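Long-range contacts in odorant-binding protein 47 (Anopheles gambiae, PDB 3PM2), which binds hydrophobic odorants such as citronellal, decanal and indole and is thought to carry them through the aqueous fluid around olfactory sensory dendrites: residues P4-P10 / Y166-P171; Q40-Q44 / F124-Q128; R52-E58 / E127-P132. All blocks are in the same frame, centred on the assembly; numbering follows the deposited sequence.

Contact 1 (P4-P10 / Y166-P171)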
loop_
_atom_site.group_PDB
_atom_site.type_symbol
_atom_site.label_atom_id
_atom_site.label_comp_id
_atom_site.label_asym_id
_atom_site.label_seq_id
_atom_site.Cartn_x
_atom_site.Cartn_y
_atom_site.Cartn_z
ATOM N N PRO A 4 -4.027 9.257 -11.962
ATOM C CA PRO A 4 -4.995 9.849 -11.024
ATOM C C PRO A 4 -4.392 10.131 -9.656
ATOM O O PRO A 4 -4.854 11.016 -8.948
ATOM C CB PRO A 4 -6.106 8.792 -10.932
ATOM C CG PRO A 4 -5.473 7.522 -11.387
ATOM C CD PRO A 4 -4.451 7.912 -12.403
ATOM N N CYS A 5 -3.345 9.391 -9.303
ATOM C CA CYS A 5 -2.739 9.499 -7.987
ATOM C C CYS A 5 -1.865 10.730 -7.805
ATOM O O CYS A 5 -1.570 11.114 -6.672
ATOM C CB CYS A 5 -2.056 8.191 -7.607
ATOM S SG CYS A 5 -3.120 6.738 -7.873
ATOM N N LEU A 6 -1.567 11.431 -8.925
ATOM C CA LEU A 6 -0.822 12.693 -8.928
ATOM C C LEU A 6 -1.642 13.786 -8.222
ATOM O O LEU A 6 -1.061 14.695 -7.639
ATOM C CB LEU A 6 -0.517 13.127 -10.387
ATOM C CG LEU A 6 0.635 12.439 -11.135
ATOM C CD1 LEU A 6 0.605 12.790 -12.626
ATOM C CD2 LEU A 6 2.000 12.876 -10.598
ATOM N N LYS A 7 -2.997 13.678 -8.243
ATOM C CA LYS A 7 -3.878 14.689 -7.653
ATOM C C LYS A 7 -3.788 14.720 -6.131
ATOM O O LYS A 7 -4.095 15.743 -5.520
ATOM C CB LYS A 7 -5.343 14.477 -8.083
ATOM C CG LYS A 7 -5.571 14.371 -9.579
ATOM C CD LYS A 7 -7.060 14.284 -9.890
ATOM C CE LYS A 7 -7.316 13.368 -11.063
ATOM N NZ LYS A 7 -8.461 12.440 -10.835
ATOM N N GLY A 8 -3.400 13.594 -5.538
ATOM C CA GLY A 8 -3.359 13.434 -4.091
ATOM C C GLY A 8 -4.772 13.210 -3.587
ATOM O O GLY A 8 -5.720 13.373 -4.368
ATOM N N PRO A 9 -4.978 12.800 -2.307
ATOM C CA PRO A 9 -6.365 12.597 -1.834
ATOM C C PRO A 9 -7.229 13.865 -1.965
ATOM O O PRO A 9 -6.686 14.947 -1.737
ATOM C CB PRO A 9 -6.220 12.118 -0.380
ATOM C CG PRO A 9 -4.806 12.243 -0.028
ATOM C CD PRO A 9 -3.977 12.536 -1.254
ATOM N N PRO A 10 -8.522 13.774 -2.393
ATOM C CA PRO A 10 -9.345 14.996 -2.581
ATOM C C PRO A 10 -9.634 15.805 -1.322
ATOM O O PRO A 10 -9.999 16.980 -1.414
ATOM C CB PRO A 10 -10.625 14.463 -3.228
ATOM C CG PRO A 10 -10.730 13.067 -2.736
ATOM C CD PRO A 10 -9.302 12.571 -2.730
ATOM N N TYR A 166 -11.414 7.928 -4.252
ATOM C CA TYR A 166 -9.993 8.121 -4.502
ATOM C C TYR A 166 -9.169 6.879 -4.250
ATOM O O TYR A 166 -8.407 6.457 -5.126
ATOM C CB TYR A 166 -9.450 9.309 -3.700
ATOM C CG TYR A 166 -7.994 9.606 -3.990
ATOM C CD1 TYR A 166 -7.608 10.211 -5.185
ATOM C CD2 TYR A 166 -6.994 9.225 -3.102
ATOM C CE1 TYR A 166 -6.263 10.404 -5.498
ATOM C CE2 TYR A 166 -5.644 9.459 -3.385
ATOM C CZ TYR A 166 -5.285 10.069 -4.574
ATOM O OH TYR A 166 -3.944 10.279 -4.847
ATOM N N HIS A 167 -9.396 6.255 -3.094
ATOM C CA HIS A 167 -8.635 5.089 -2.652
ATOM C C HIS A 167 -9.073 3.748 -3.234
ATOM O O HIS A 167 -8.423 2.729 -2.964
ATOM C CB HIS A 167 -8.458 5.076 -1.122
ATOM C CG HIS A 167 -7.585 6.188 -0.620
ATOM N ND1 HIS A 167 -6.231 6.226 -0.903
ATOM C CD2 HIS A 167 -7.900 7.257 0.153
ATOM C CE1 HIS A 167 -5.768 7.323 -0.314
ATOM N NE2 HIS A 167 -6.731 7.960 0.354
ATOM N N SER A 168 -10.103 3.758 -4.116
ATOM C CA SER A 168 -10.487 2.548 -4.841
ATOM C C SER A 168 -9.439 2.317 -5.945
ATOM O O SER A 168 -9.248 1.180 -6.384
ATOM C CB SER A 168 -11.880 2.653 -5.454
ATOM O OG SER A 168 -11.942 3.630 -6.481
ATOM N N LYS A 169 -8.725 3.378 -6.322
ATOM C CA LYS A 169 -7.691 3.317 -7.376
ATOM C C LYS A 169 -6.309 3.688 -6.894
ATOM O O LYS A 169 -5.321 3.199 -7.459
ATOM C CB LYS A 169 -8.063 4.272 -8.526
ATOM C CG LYS A 169 -9.351 3.908 -9.258
ATOM C CD LYS A 169 -9.932 5.114 -9.994
ATOM C CE LYS A 169 -10.635 6.125 -9.102
ATOM N NZ LYS A 169 -12.085 5.819 -8.939
ATOM N N CYS A 170 -6.228 4.626 -5.915
ATOM C CA CYS A 170 -4.965 5.151 -5.399
ATOM C C CYS A 170 -4.620 4.686 -4.013
ATOM O O CYS A 170 -5.427 4.848 -3.094
ATOM C CB CYS A 170 -4.926 6.662 -5.503
ATOM S SG CYS A 170 -5.006 7.245 -7.201
ATOM N N PRO A 171 -3.386 4.175 -3.838
ATOM C CA PRO A 171 -2.990 3.676 -2.515
ATOM C C PRO A 171 -2.753 4.762 -1.494
ATOM O O PRO A 171 -2.517 5.932 -1.834
ATOM C CB PRO A 171 -1.681 2.930 -2.773
ATOM C CG PRO A 171 -1.125 3.555 -4.034
ATOM C CD PRO A 171 -2.328 3.941 -4.854
#
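Cys5 and Cys170 form a disulfide, SG to SG 2.1 Å, with a left-handed twist (chi3 -92°). Both sulfur atoms lie beside their own backbone N and anti to the carbonyl carbon. Pro4 rests its CB against Cys170 SG, and Pro171 CD reaches Cys5 SG at 4.2 Å.

Next to this link lies the ring of Tyr166, which takes most of the remaining contact. With its CG anti to the backbone N (chi1 -176°), the ring swings out from helix 158-167 into the bend of residues 4-10. Pro9 CA lies over one face as a CH-pi contact, 3.7 Å from the centroid of the Tyr166 ring, while Cys170 CB covers the opposite face off centre. The phenol is therefore held between a proline and the disulfide. Gly8 O lies over the same face as Pro9, 3.2 Å from Tyr166 CE1, and Pro4 O meets the ring edge. The phenol oxygen points back to the first turn, with Tyr166 OH 3.1 Å from Cys5 O. Pro10 packs at the root of the side chain, its CD 3.4 Å from Tyr166 CB.

In the second shell, Tyr166 CD2 sits over the centre of the His167 ring. That imidazole gives a hydrogen bond from ND1 to Cys170 O (2.7 Å, 146° at the hydrogen), tilted out of the carbonyl plane, which fixes its rotation and ties Cys170 back to His167. His167 also stacks on Phe172.

The disulfide joins the regions near the two chain ends, consistent with the extra disulfides of the C-plus class. The N-terminal segment runs along helix 158-167, Pro9 touching Leu163 and Pro10 touching Lys162, while Leu6 turns to Met45 and Ala46 just past helix 27-44.

Contact 2 (Q40-Q44 / F124-Q128)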
loop_
_atom_site.group_PDB
_atom_site.type_symbol
_atom_site.label_atom_id
_atom_site.label_comp_id
_atom_site.label_asym_id
_atom_site.label_seq_id
_atom_site.Cartn_x
_atom_site.Cartn_y
_atom_site.Cartn_z
ATOM N N GLN A 40 10.581 11.312 -4.122
ATOM C CA GLN A 40 10.842 10.542 -5.323
ATOM C C GLN A 40 9.627 9.709 -5.721
ATOM O O GLN A 40 9.441 9.485 -6.911
ATOM C CB GLN A 40 12.166 9.756 -5.264
ATOM C CG GLN A 40 12.164 8.479 -4.438
ATOM C CD GLN A 40 13.134 7.474 -5.044
ATOM O OE1 GLN A 40 14.302 7.797 -5.359
ATOM N NE2 GLN A 40 12.687 6.222 -5.206
ATOM N N THR A 41 8.802 9.256 -4.756
ATOM C CA THR A 41 7.602 8.478 -5.108
ATOM C C THR A 41 6.663 9.304 -6.013
ATOM O O THR A 41 6.170 8.809 -7.040
ATOM C CB THR A 41 6.966 7.844 -3.875
ATOM O OG1 THR A 41 7.962 7.013 -3.262
ATOM C CG2 THR A 41 5.732 6.989 -4.213
ATOM N N LYS A 42 6.461 10.568 -5.647
ATOM C CA LYS A 42 5.614 11.502 -6.427
ATOM C C LYS A 42 6.229 11.726 -7.795
ATOM O O LYS A 42 5.497 11.722 -8.784
ATOM C CB LYS A 42 5.404 12.813 -5.666
ATOM C CG LYS A 42 4.464 12.615 -4.476
ATOM C CD LYS A 42 4.155 13.899 -3.763
ATOM C CE LYS A 42 2.852 13.772 -3.024
ATOM N NZ LYS A 42 2.597 14.972 -2.174
ATOM N N ARG A 43 7.571 11.858 -7.880
ATOM C CA ARG A 43 8.233 12.020 -9.178
ATOM C C ARG A 43 7.973 10.797 -10.054
ATOM O O ARG A 43 7.706 10.930 -11.254
ATOM C CB ARG A 43 9.749 12.225 -9.012
ATOM C CG ARG A 43 10.110 13.638 -8.587
ATOM C CD ARG A 43 11.549 13.987 -8.918
ATOM N NE ARG A 43 11.777 14.189 -10.355
ATOM C CZ ARG A 43 12.889 14.710 -10.857
ATOM N NH1 ARG A 43 13.882 15.081 -10.053
ATOM N NH2 ARG A 43 13.017 14.872 -12.163
ATOM N N GLN A 44 8.062 9.600 -9.456
ATOM C CA GLN A 44 7.834 8.337 -10.189
ATOM C C GLN A 44 6.388 8.177 -10.683
ATOM O O GLN A 44 6.172 7.452 -11.652
ATOM C CB GLN A 44 8.280 7.130 -9.379
ATOM C CG GLN A 44 9.800 7.090 -9.106
ATOM C CD GLN A 44 10.122 5.960 -8.169
ATOM O OE1 GLN A 44 9.366 5.662 -7.232
ATOM N NE2 GLN A 44 11.224 5.271 -8.434
ATOM N N PHE A 124 16.125 9.927 -13.452
ATOM C CA PHE A 124 16.480 11.290 -13.074
ATOM C C PHE A 124 17.461 11.300 -11.907
ATOM O O PHE A 124 17.735 10.262 -11.305
ATOM C CB PHE A 124 15.226 12.089 -12.714
ATOM C CG PHE A 124 14.516 11.584 -11.491
ATOM C CD1 PHE A 124 14.953 11.936 -10.225
ATOM C CD2 PHE A 124 13.412 10.756 -11.606
ATOM C CE1 PHE A 124 14.302 11.473 -9.097
ATOM C CE2 PHE A 124 12.756 10.289 -10.482
ATOM C CZ PHE A 124 13.202 10.649 -9.226
ATOM N N GLU A 125 17.987 12.480 -11.593
ATOM C CA GLU A 125 19.139 12.592 -10.706
ATOM C C GLU A 125 18.775 12.202 -9.277
ATOM O O GLU A 125 17.895 12.805 -8.664
ATOM C CB GLU A 125 19.701 14.015 -10.736
ATOM C CG GLU A 125 20.883 14.196 -11.674
ATOM C CD GLU A 125 21.894 13.071 -11.561
ATOM O OE1 GLU A 125 22.071 12.328 -12.550
ATOM O OE2 GLU A 125 22.510 12.930 -10.484
ATOM N N GLY A 126 19.458 11.190 -8.754
ATOM C CA GLY A 126 19.230 10.738 -7.389
ATOM C C GLY A 126 18.051 9.797 -7.212
ATOM O O GLY A 126 17.615 9.561 -6.084
ATOM N N GLU A 127 17.498 9.279 -8.310
ATOM C CA GLU A 127 16.387 8.326 -8.197
ATOM C C GLU A 127 16.932 7.000 -7.688
ATOM O O GLU A 127 17.819 6.430 -8.314
ATOM C CB GLU A 127 15.716 8.091 -9.549
ATOM C CG GLU A 127 14.513 7.151 -9.431
ATOM C CD GLU A 127 13.864 6.754 -10.735
ATOM O OE1 GLU A 127 14.480 6.976 -11.799
ATOM O OE2 GLU A 127 12.734 6.220 -10.695
ATOM N N GLN A 128 16.385 6.497 -6.593
ATOM C CA GLN A 128 16.773 5.188 -6.065
ATOM C C GLN A 128 15.763 4.147 -6.557
ATOM O O GLN A 128 14.554 4.316 -6.351
ATOM C CB GLN A 128 16.835 5.213 -4.537
ATOM C CG GLN A 128 16.851 3.818 -3.908
ATOM C CD GLN A 128 17.768 3.666 -2.729
ATOM O OE1 GLN A 128 18.785 4.372 -2.580
ATOM N NE2 GLN A 128 17.423 2.708 -1.870
HETATM O O HOH W 1 11.916 2.506 -7.685
#
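Glu127 OE2 receives two donors. Gln44 NE2 approaches the anti lone pair of Glu127 OE2, 2.9 Å away and nearly straight, with the oxygen in the plane of the amide; Arg52 is a second partner of this carboxylate. Amide and carboxylate planes stand 72° apart. The other oxygen, OE1, accepts from Ala123 N, so the buried carboxylate is well satisfied.

One turn back on the helix, Gln40 pairs its side-chain amide with the backbone of Gln128. Gln40 OE1 accepts from Gln128 N at 2.7 Å, and Gln40 NE2 gives to Gln128 O at 2.9 Å, both bonds nearly linear and on carbonyl lone pairs. Pairing with both the N-H and the C=O of one residue fixes which way the amide is flipped. The helix is 27-44, one of those of the PBP/GOBP fold; its partner is the irregular link between helices 111-118 and 133-147, which reverses in a type II turn from Phe124 to Glu127 with Gly126 at positive phi.

At the more open end, the guanidinium of Arg43 lies flat on Phe124, planes 14° apart and centres 3.8 Å apart, a cation-pi stack; Arg43 CD also touches this face. The opposite face is covered by Glu127 CB from the same turn, while Gln40 CB meets the ring edge. Phe124 CG lies between its backbone N and carbonyl carbon (chi1 65°), folding the ring back against the guanidinium of Arg43.

Contact 3 (R52-E58 / E127-P132)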
loop_
_atom_site.group_PDB
_atom_site.type_symbol
_atom_site.label_atom_id
_atom_site.label_comp_id
_atom_site.label_asym_id
_atom_site.label_seq_id
_atom_site.Cartn_x
_atom_site.Cartn_y
_atom_site.Cartn_z
ATOM N N ARG A 52 7.260 1.954 -11.605
ATOM C CA ARG A 52 8.530 1.991 -10.874
ATOM C C ARG A 52 8.221 1.616 -9.431
ATOM O O ARG A 52 7.215 2.082 -8.892
ATOM C CB ARG A 52 9.176 3.410 -10.968
ATOM C CG ARG A 52 9.258 3.951 -12.398
ATOM C CD ARG A 52 10.472 4.832 -12.644
ATOM N NE ARG A 52 10.896 4.609 -14.014
ATOM C CZ ARG A 52 12.146 4.554 -14.449
ATOM N NH1 ARG A 52 13.162 4.819 -13.632
ATOM N NH2 ARG A 52 12.388 4.318 -15.729
ATOM N N GLY A 53 9.078 0.784 -8.821
ATOM C CA GLY A 53 8.908 0.306 -7.450
ATOM C C GLY A 53 8.811 1.420 -6.433
ATOM O O GLY A 53 9.542 2.413 -6.515
ATOM N N CYS A 54 7.885 1.281 -5.489
ATOM C CA CYS A 54 7.662 2.311 -4.489
ATOM C C CYS A 54 8.642 2.125 -3.307
ATOM O O CYS A 54 8.576 1.102 -2.602
ATOM C CB CYS A 54 6.214 2.279 -4.022
ATOM S SG CYS A 54 5.900 3.387 -2.642
ATOM N N CYS A 55 9.533 3.103 -3.095
ATOM C CA CYS A 55 10.502 3.011 -1.995
ATOM C C CYS A 55 9.897 3.202 -0.625
ATOM O O CYS A 55 10.456 2.705 0.350
ATOM C CB CYS A 55 11.687 3.942 -2.215
ATOM S SG CYS A 55 12.786 3.428 -3.565
ATOM N N VAL A 56 8.769 3.956 -0.527
ATOM C CA VAL A 56 8.081 4.129 0.747
ATOM C C VAL A 56 7.742 2.714 1.262
ATOM O O VAL A 56 8.004 2.395 2.422
ATOM C CB VAL A 56 6.782 4.997 0.619
ATOM C CG1 VAL A 56 5.977 4.982 1.923
ATOM C CG2 VAL A 56 7.094 6.432 0.188
ATOM N N ALA A 57 7.156 1.877 0.389
ATOM C CA ALA A 57 6.752 0.504 0.746
ATOM C C ALA A 57 7.917 -0.401 1.047
ATOM O O ALA A 57 7.845 -1.192 1.993
ATOM C CB ALA A 57 5.892 -0.100 -0.361
ATOM N N GLU A 58 9.002 -0.316 0.254
ATOM C CA GLU A 58 10.170 -1.154 0.545
ATOM C C GLU A 58 10.744 -0.806 1.931
ATOM O O GLU A 58 11.123 -1.705 2.681
ATOM C CB GLU A 58 11.217 -1.041 -0.556
ATOM C CG GLU A 58 12.420 -1.945 -0.318
ATOM C CD GLU A 58 13.290 -2.134 -1.541
ATOM O OE1 GLU A 58 12.762 -2.602 -2.573
ATOM O OE2 GLU A 58 14.502 -1.833 -1.468
ATOM N N GLU A 127 17.498 9.279 -8.310
ATOM C CA GLU A 127 16.387 8.326 -8.197
ATOM C C GLU A 127 16.932 7.000 -7.688
ATOM O O GLU A 127 17.819 6.430 -8.314
ATOM C CB GLU A 127 15.716 8.091 -9.549
ATOM C CG GLU A 127 14.513 7.151 -9.431
ATOM C CD GLU A 127 13.864 6.754 -10.735
ATOM O OE1 GLU A 127 14.480 6.976 -11.799
ATOM O OE2 GLU A 127 12.734 6.220 -10.695
ATOM N N GLN A 128 16.385 6.497 -6.593
ATOM C CA GLN A 128 16.773 5.188 -6.065
ATOM C C GLN A 128 15.763 4.147 -6.557
ATOM O O GLN A 128 14.554 4.316 -6.351
ATOM C CB GLN A 128 16.835 5.213 -4.537
ATOM C CG GLN A 128 16.851 3.818 -3.908
ATOM C CD GLN A 128 17.768 3.666 -2.729
ATOM O OE1 GLN A 128 18.785 4.372 -2.580
ATOM N NE2 GLN A 128 17.423 2.708 -1.870
ATOM N N ILE A 129 16.254 3.080 -7.206
ATOM C CA ILE A 129 15.370 2.039 -7.713
ATOM C C ILE A 129 15.080 1.024 -6.614
ATOM O O ILE A 129 16.005 0.511 -6.008
ATOM C CB ILE A 129 15.947 1.378 -9.007
ATOM C CG1 ILE A 129 16.095 2.422 -10.158
ATOM C CG2 ILE A 129 15.135 0.152 -9.452
ATOM C CD1 ILE A 129 14.785 3.131 -10.649
ATOM N N CYS A 130 13.796 0.769 -6.335
ATOM C CA CYS A 130 13.346 -0.217 -5.339
ATOM C C CYS A 130 12.614 -1.322 -6.062
ATOM O O CYS A 130 12.013 -1.080 -7.121
ATOM C CB CYS A 130 12.456 0.431 -4.277
ATOM S SG CYS A 130 13.368 1.519 -3.143
ATOM N N HIS A 131 12.665 -2.538 -5.502
ATOM C CA HIS A 131 11.949 -3.641 -6.119
ATOM C C HIS A 131 10.446 -3.365 -5.989
ATOM O O HIS A 131 10.001 -2.957 -4.926
ATOM C CB HIS A 131 12.311 -4.984 -5.451
ATOM C CG HIS A 131 11.887 -6.189 -6.252
ATOM N ND1 HIS A 131 10.556 -6.593 -6.317
ATOM C CD2 HIS A 131 12.647 -7.083 -6.928
ATOM C CE1 HIS A 131 10.550 -7.698 -7.046
ATOM N NE2 HIS A 131 11.785 -8.026 -7.444
ATOM N N PRO A 132 9.634 -3.547 -7.053
ATOM C CA PRO A 132 8.201 -3.218 -6.930
ATOM C C PRO A 132 7.380 -4.136 -6.021
ATOM O O PRO A 132 6.243 -3.777 -5.707
ATOM C CB PRO A 132 7.688 -3.305 -8.371
ATOM C CG PRO A 132 8.905 -3.253 -9.246
ATOM C CD PRO A 132 9.981 -3.940 -8.433
HETATM O O HOH W 2 11.460 -0.093 -9.718
HETATM O O HOH W 1 11.916 2.506 -7.685
HETATM O O HOH W 3 5.903 -0.784 -6.020
HETATM O O HOH W 4 8.113 -1.453 -3.667
HETATM O O HOH W 5 10.500 -4.011 -2.575
HETATM O O HOH W 6 15.434 -3.340 -3.648
#
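Arg52 crosses Glu127 at about a right angle, yet guanidinium and carboxylate planes are only 24° apart. Arg52 NH1 serves both oxygens, in a salt bridge to Glu127 OE1 at 3.1 Å and a weak bond to OE2, and also donates weakly to Thr121 O. Ile129 CD1 packs against the same NH1.

Farther along, Cys55 and Cys130 are joined SG to SG at 2.0 Å with a right-handed twist (chi3 106°). Beside this link Glu58 reaches out from helix 55-63, its CG anti to the backbone N, carrying the carboxylate past Cys130 CB. His131 N gives a bent hydrogen bond to the syn side of Glu58 OE1 (2.9 Å), 20° out of the carboxylate plane, and water 5 gives a second to the same oxygen. The His131 imidazole turns away, its ND1 capping Ile133 N at the start of helix 133-147.

Between these side chains the backbones run close, Gly53 CA 3.6 Å from Pro132 CA and 3.4 Å from Cys130 O, the latter a CA-H...O contact. Water 3 joins Cys54 N to Pro132 O, and water 4 bridges Cys54 O and His131 O.

The disulfide matches the second-to-fifth cysteine link of classical insect odorant-binding proteins. Covalent bond, ion pair and bridging waters tie the approach and first turn of helix 55-63 to the loop leading into helix 133-147, and the arginine probably offsets the buried charge of Glu127.

How the contacts relate
Contacts 2 and 3 form one continuous patch, centres about 9 Å apart. They share Glu127 and Gln128 as well as water 1, so the loop before helix 133-147 binds helix 27-44 and the start of helix 55-63 together. Gln40 NE2 packs 3.2 Å from Cys55 SG, at the seam. Contact 1 stands apart, its centre about 19 Å from that of contact 2 and about 18 Å from that of contact 3. It brushes contact 2 where Leu6 CD2 lies 4.1 Å from Lys42 O. In sequence contact 1 brackets both others, joining regions near the two ends of the chain.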